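Side-chain contacts in Udp-n-acetylglucosamine pyrophosphorylase (PDB 4BQH), which probably catalyses the formation of UDP-N-acetylglucosamine and diphosphate from UTP and N-acetylglucosamine 1-phosphate: residues Q143-L147 and F148-C152; R190-E194 and N195-G199. One frame throughout, in Å; residues are numbered along the deposited sequence.

Interaction 1: Q143-L147 and F148-C152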
loop_
_atom_site.group_PDB
_atom_site.type_symbol
_atom_site.label_atom_id
_atom_site.label_comp_id
_atom_site.label_asym_id
_atom_site.label_seq_id
_atom_site.Cartn_x
_atom_site.Cartn_y
_atom_site.Cartn_z
ATOM N N GLN A 143 -2.220 -7.971 21.749
ATOM C CA GLN A 143 -3.364 -7.312 21.147
ATOM C C GLN A 143 -3.955 -8.384 20.280
ATOM O O GLN A 143 -3.224 -9.129 19.652
ATOM C CB GLN A 143 -2.928 -6.159 20.225
ATOM C CG GLN A 143 -2.153 -5.075 20.925
ATOM C CD GLN A 143 -1.481 -4.142 19.946
ATOM O OE1 GLN A 143 -2.081 -3.164 19.513
ATOM N NE2 GLN A 143 -0.246 -4.443 19.587
ATOM N N ARG A 144 -5.259 -8.490 20.208
ATOM C CA ARG A 144 -5.754 -9.526 19.308
ATOM C C ARG A 144 -6.477 -8.783 18.217
ATOM O O ARG A 144 -7.697 -8.750 18.162
ATOM C CB ARG A 144 -6.607 -10.579 20.045
ATOM C CG ARG A 144 -5.910 -11.269 21.221
ATOM C CD ARG A 144 -4.610 -11.984 20.853
ATOM N N LYS A 145 -5.693 -8.109 17.378
ATOM C CA LYS A 145 -6.251 -7.163 16.427
ATOM C C LYS A 145 -5.933 -7.613 15.015
ATOM O O LYS A 145 -4.825 -8.084 14.754
ATOM C CB LYS A 145 -5.646 -5.777 16.657
ATOM C CG LYS A 145 -5.944 -5.206 18.042
ATOM C CD LYS A 145 -5.239 -3.894 18.228
ATOM C CE LYS A 145 -5.483 -3.375 19.651
ATOM N NZ LYS A 145 -4.648 -2.161 19.859
ATOM N N SER A 146 -6.914 -7.471 14.132
ATOM C CA SER A 146 -6.706 -7.677 12.694
ATOM C C SER A 146 -5.732 -6.645 12.103
ATOM O O SER A 146 -5.461 -5.595 12.691
ATOM C CB SER A 146 -8.041 -7.652 11.928
ATOM O OG SER A 146 -8.695 -6.379 11.951
ATOM N N LEU A 147 -5.189 -6.961 10.937
ATOM C CA LEU A 147 -4.402 -5.980 10.216
ATOM C C LEU A 147 -5.227 -4.711 9.921
ATOM O O LEU A 147 -4.716 -3.614 10.115
ATOM C CB LEU A 147 -3.786 -6.595 8.948
ATOM C CG LEU A 147 -2.787 -7.733 9.215
ATOM C CD1 LEU A 147 -2.435 -8.351 7.865
ATOM C CD2 LEU A 147 -1.536 -7.249 9.930
ATOM N N PHE A 148 -6.487 -4.849 9.503
ATOM C CA PHE A 148 -7.354 -3.662 9.309
ATOM C C PHE A 148 -7.435 -2.824 10.586
ATOM O O PHE A 148 -7.273 -1.620 10.543
ATOM C CB PHE A 148 -8.775 -4.021 8.860
ATOM C CG PHE A 148 -8.930 -4.263 7.377
ATOM C CD1 PHE A 148 -8.397 -3.375 6.442
ATOM C CD2 PHE A 148 -9.702 -5.335 6.911
ATOM C CE1 PHE A 148 -8.583 -3.585 5.070
ATOM C CE2 PHE A 148 -9.899 -5.544 5.529
ATOM C CZ PHE A 148 -9.330 -4.672 4.607
ATOM N N MET A 149 -7.660 -3.474 11.721
ATOM C CA MET A 149 -7.838 -2.749 12.966
ATOM C C MET A 149 -6.612 -1.930 13.318
ATOM O O MET A 149 -6.740 -0.768 13.693
ATOM C CB MET A 149 -8.180 -3.711 14.110
ATOM C CG MET A 149 -8.368 -3.008 15.442
ATOM S SD MET A 149 -9.228 -4.164 16.518
ATOM C CE MET A 149 -9.466 -3.132 17.961
ATOM N N MET A 150 -5.422 -2.518 13.173
ATOM C CA MET A 150 -4.187 -1.803 13.504
ATOM C C MET A 150 -3.942 -0.618 12.551
ATOM O O MET A 150 -3.484 0.432 12.994
ATOM C CB MET A 150 -2.982 -2.737 13.599
ATOM C CG MET A 150 -2.992 -3.572 14.892
ATOM S SD MET A 150 -1.638 -4.763 15.034
ATOM C CE MET A 150 -2.050 -5.854 13.688
ATOM N N HIS A 151 -4.263 -0.783 11.272
ATOM C CA HIS A 151 -4.206 0.354 10.333
ATOM C C HIS A 151 -5.076 1.496 10.772
ATOM O O HIS A 151 -4.625 2.644 10.775
ATOM C CB HIS A 151 -4.556 -0.041 8.900
ATOM C CG HIS A 151 -3.343 -0.277 8.019
ATOM N ND1 HIS A 151 -2.487 -1.301 8.231
ATOM C CD2 HIS A 151 -2.879 0.397 6.895
ATOM C CE1 HIS A 151 -1.492 -1.277 7.283
ATOM N NE2 HIS A 151 -1.725 -0.241 6.475
ATOM N N CYS A 152 -6.314 1.202 11.166
ATOM C CA CYS A 152 -7.256 2.250 11.565
ATOM C C CYS A 152 -6.840 2.936 12.865
ATOM O O CYS A 152 -7.033 4.146 13.028
ATOM C CB CYS A 152 -8.674 1.691 11.677
ATOM S SG CYS A 152 -9.342 1.121 10.093
HETATM O O HOH W 1 -1.968 -3.348 10.195
#
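Ser-146 OG accepts a hydrogen bond from Met-149 N at 3.1 Å, the N-cap bond that starts helix 147-166. Its hydroxyl sits between the backbone N and the carbonyl carbon (chi1 66°), which turns OG back over the first turn; a short side chain with an acceptor one bond beyond CB suits this place. The backbone continues the work: Met-150 N donates to Ser-146 O, and His-151 N to Leu-147 O.

Met-149 and Met-150 pack against the stem of Lys-145, the residue before the cap. The extended Met-149 chain crosses that of Lys-145 at about a right angle, with SD 3.8 Å from Lys-145 CG, while Met-150 CG lies 3.9 Å from Lys-145 CB. Met-150 then bends at its last torsion (chi3 -65°), bringing CE 3.6 Å from Ser-146 O and 4.0 Å from Leu-147 CD2. An unbranched thioether can lie extended across the lysine, as Met-149 does, or turn its end toward the leucine, as Met-150 does.

Beyond the methylenes, Lys-145 NZ donates to Gln-143 OE1 in the carbonyl plane, on a lone pair, at 2.8 Å, and makes salt bridges with Glu-153 and Glu-541. Gln-143 NE2 is in turn held by Glu-503. A water bridges Leu-147 O and the ring edge of His-151 at ND1. With two carboxylates around it, the buried ammonium of Lys-145 is probably kept charged, while its aliphatic stem serves as a greasy surface for the methionines.

Interaction 2: R190-E194 and N195-G199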
loop_
_atom_site.group_PDB
_atom_site.type_symbol
_atom_site.label_atom_id
_atom_site.label_comp_id
_atom_site.label_asym_id
_atom_site.label_seq_id
_atom_site.Cartn_x
_atom_site.Cartn_y
_atom_site.Cartn_z
ATOM N N ARG A 190 -18.830 -5.526 5.443
ATOM C CA ARG A 190 -19.456 -6.184 6.606
ATOM C C ARG A 190 -18.532 -6.246 7.819
ATOM O O ARG A 190 -18.932 -5.940 8.936
ATOM C CB ARG A 190 -19.921 -7.593 6.246
ATOM C CG ARG A 190 -21.297 -7.648 5.619
ATOM C CD ARG A 190 -21.857 -9.060 5.794
ATOM N NE ARG A 190 -23.199 -9.198 5.236
ATOM C CZ ARG A 190 -24.329 -8.955 5.900
ATOM N NH1 ARG A 190 -24.302 -8.539 7.164
ATOM N NH2 ARG A 190 -25.493 -9.118 5.289
ATOM N N PHE A 191 -17.296 -6.665 7.596
ATOM C CA PHE A 191 -16.285 -6.714 8.655
ATOM C C PHE A 191 -16.088 -5.334 9.299
ATOM O O PHE A 191 -16.037 -5.233 10.512
ATOM C CB PHE A 191 -14.975 -7.259 8.059
ATOM C CG PHE A 191 -13.864 -7.481 9.054
ATOM C CD1 PHE A 191 -13.910 -8.543 9.955
ATOM C CD2 PHE A 191 -12.731 -6.656 9.046
ATOM C CE1 PHE A 191 -12.863 -8.771 10.839
ATOM C CE2 PHE A 191 -11.680 -6.873 9.941
ATOM C CZ PHE A 191 -11.746 -7.934 10.838
ATOM N N PHE A 192 -15.965 -4.273 8.489
ATOM C CA PHE A 192 -15.823 -2.923 9.042
ATOM C C PHE A 192 -17.067 -2.544 9.858
ATOM O O PHE A 192 -16.949 -2.034 10.979
ATOM C CB PHE A 192 -15.562 -1.870 7.945
ATOM C CG PHE A 192 -14.093 -1.673 7.623
ATOM C CD1 PHE A 192 -13.392 -2.620 6.881
ATOM C CD2 PHE A 192 -13.414 -0.538 8.067
ATOM C CE1 PHE A 192 -12.030 -2.434 6.586
ATOM C CE2 PHE A 192 -12.064 -0.343 7.774
ATOM C CZ PHE A 192 -11.368 -1.299 7.044
ATOM N N GLU A 193 -18.239 -2.777 9.282
ATOM C CA GLU A 193 -19.515 -2.447 9.955
ATOM C C GLU A 193 -19.670 -3.124 11.329
ATOM O O GLU A 193 -20.027 -2.466 12.322
ATOM C CB GLU A 193 -20.697 -2.783 9.043
ATOM C CG GLU A 193 -20.870 -1.820 7.871
ATOM C CD GLU A 193 -21.798 -2.351 6.784
ATOM O OE1 GLU A 193 -22.540 -3.334 7.035
ATOM O OE2 GLU A 193 -21.798 -1.789 5.670
ATOM N N GLU A 194 -19.386 -4.426 11.371
ATOM C CA GLU A 194 -19.463 -5.242 12.599
ATOM C C GLU A 194 -18.490 -4.770 13.680
ATOM O O GLU A 194 -18.685 -5.017 14.875
ATOM C CB GLU A 194 -19.157 -6.701 12.278
ATOM C CG GLU A 194 -20.237 -7.412 11.472
ATOM C CD GLU A 194 -19.795 -8.768 10.938
ATOM O OE1 GLU A 194 -18.698 -9.261 11.280
ATOM O OE2 GLU A 194 -20.550 -9.356 10.148
ATOM N N ASN A 195 -17.432 -4.094 13.257
ATOM C CA ASN A 195 -16.428 -3.611 14.185
ATOM C C ASN A 195 -16.464 -2.096 14.386
ATOM O O ASN A 195 -15.487 -1.516 14.880
ATOM C CB ASN A 195 -15.049 -4.078 13.723
ATOM C CG ASN A 195 -14.838 -5.559 13.957
ATOM O OD1 ASN A 195 -14.588 -5.975 15.085
ATOM N ND2 ASN A 195 -14.966 -6.367 12.899
ATOM N N SER A 196 -17.586 -1.472 14.005
ATOM C CA SER A 196 -17.792 -0.022 14.131
ATOM C C SER A 196 -16.658 0.779 13.493
ATOM O O SER A 196 -16.202 1.775 14.061
ATOM C CB SER A 196 -17.956 0.386 15.606
ATOM O OG SER A 196 -19.072 -0.304 16.135
ATOM N N TYR A 197 -16.206 0.315 12.323
ATOM C CA TYR A 197 -15.135 0.985 11.550
ATOM C C TYR A 197 -13.881 1.218 12.367
ATOM O O TYR A 197 -13.122 2.147 12.106
ATOM C CB TYR A 197 -15.645 2.291 10.888
ATOM C CG TYR A 197 -16.893 2.083 10.076
ATOM C CD1 TYR A 197 -16.837 1.712 8.726
ATOM C CD2 TYR A 197 -18.146 2.221 10.670
ATOM C CE1 TYR A 197 -18.007 1.485 7.995
ATOM C CE2 TYR A 197 -19.303 2.001 9.957
ATOM C CZ TYR A 197 -19.238 1.633 8.633
ATOM O OH TYR A 197 -20.424 1.450 7.956
ATOM N N PHE A 198 -13.664 0.352 13.359
ATOM C CA PHE A 198 -12.458 0.369 14.213
ATOM C C PHE A 198 -12.199 1.730 14.847
ATOM O O PHE A 198 -11.055 2.117 15.088
ATOM C CB PHE A 198 -11.231 -0.167 13.449
ATOM C CG PHE A 198 -11.471 -1.523 12.818
ATOM C CD1 PHE A 198 -11.506 -2.677 13.605
ATOM C CD2 PHE A 198 -11.710 -1.639 11.449
ATOM C CE1 PHE A 198 -11.749 -3.923 13.020
ATOM C CE2 PHE A 198 -11.949 -2.885 10.860
ATOM C CZ PHE A 198 -11.966 -4.021 11.656
ATOM N N GLY A 199 -13.284 2.422 15.155
ATOM C CA GLY A 199 -13.199 3.717 15.828
ATOM C C GLY A 199 -13.179 4.921 14.897
ATOM O O GLY A 199 -13.252 6.057 15.364
HETATM O O HOH W 2 -17.772 -2.931 17.282
#
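Phe-192 O is gripped by two backbone amides that arrive from opposite faces of its carbonyl plane. Tyr-197 N makes the shorter and straighter bond, 2.8 Å long with an N-H...O angle of 164°; Asn-195 N lies 3.1 Å away, well above the plane. Ser-196 N donates to Glu-193 O.

The preceding carbonyl, Phe-191 O, takes a nearly straight bond of 2.9 Å from Asn-195 ND2 and a weak one from Asn-195 N. With CG beside its own backbone N (chi1 -73°), Asn-195 swings its amide back along the last turn, the acceptor close to the amide plane. The side chain is short enough to reach this carbonyl while ND2 rests 3.7 Å above one face of the Phe-191 ring, toward its rim.

The bonds from Tyr-197 N and Ser-196 N define a Schellman motif that terminates helix 185-194, with Ser-196, at positive phi, as its C-prime residue. A water bridges Ser-196 OG and Glu-194 O, though its bond to the latter is weak.

Past the turn the chain brings Phe-198 back against the helix. Its edge meets the face of Phe-192 in a T-shaped pair, centroids 5.2 Å apart and planes at 80°, with Phe-198 CE2 over the centre of the Phe-192 ring. Phe-198 CZ also approaches Phe-191 CE2 at 3.3 Å, completing a cluster of three flat, apolar rings that Phe-135, Phe-148 and Phe-207 extend. On the exposed flank, Tyr-197 and Glu-193 run side by side, with Tyr-197 OH 3.3 Å from Glu-193 CG, while Tyr-197 CD1 packs on Phe-192 CB.

How the interactions relate
Following the chain from the N terminus, interaction 1 comes first, where the loop after strand 129-130 turns into helix 147-166. Strand 175-180 follows, then helix 185-194, whose end interaction 2 folds into the loop leading to strand 205-209. Each is local, closing only a turn of its own, and the two stand in series, neither nested nor crossed. In space they meet, their centres about 11 Å apart: Met-149 CB lies 3.5 Å from Phe-198 CD1, and Phe-148 CD1 3.7 Å from Phe-192 CZ. The start of one helix thus packs against the end of the next, beside the parallel strands 175-180 and 205-209 of the central sheet.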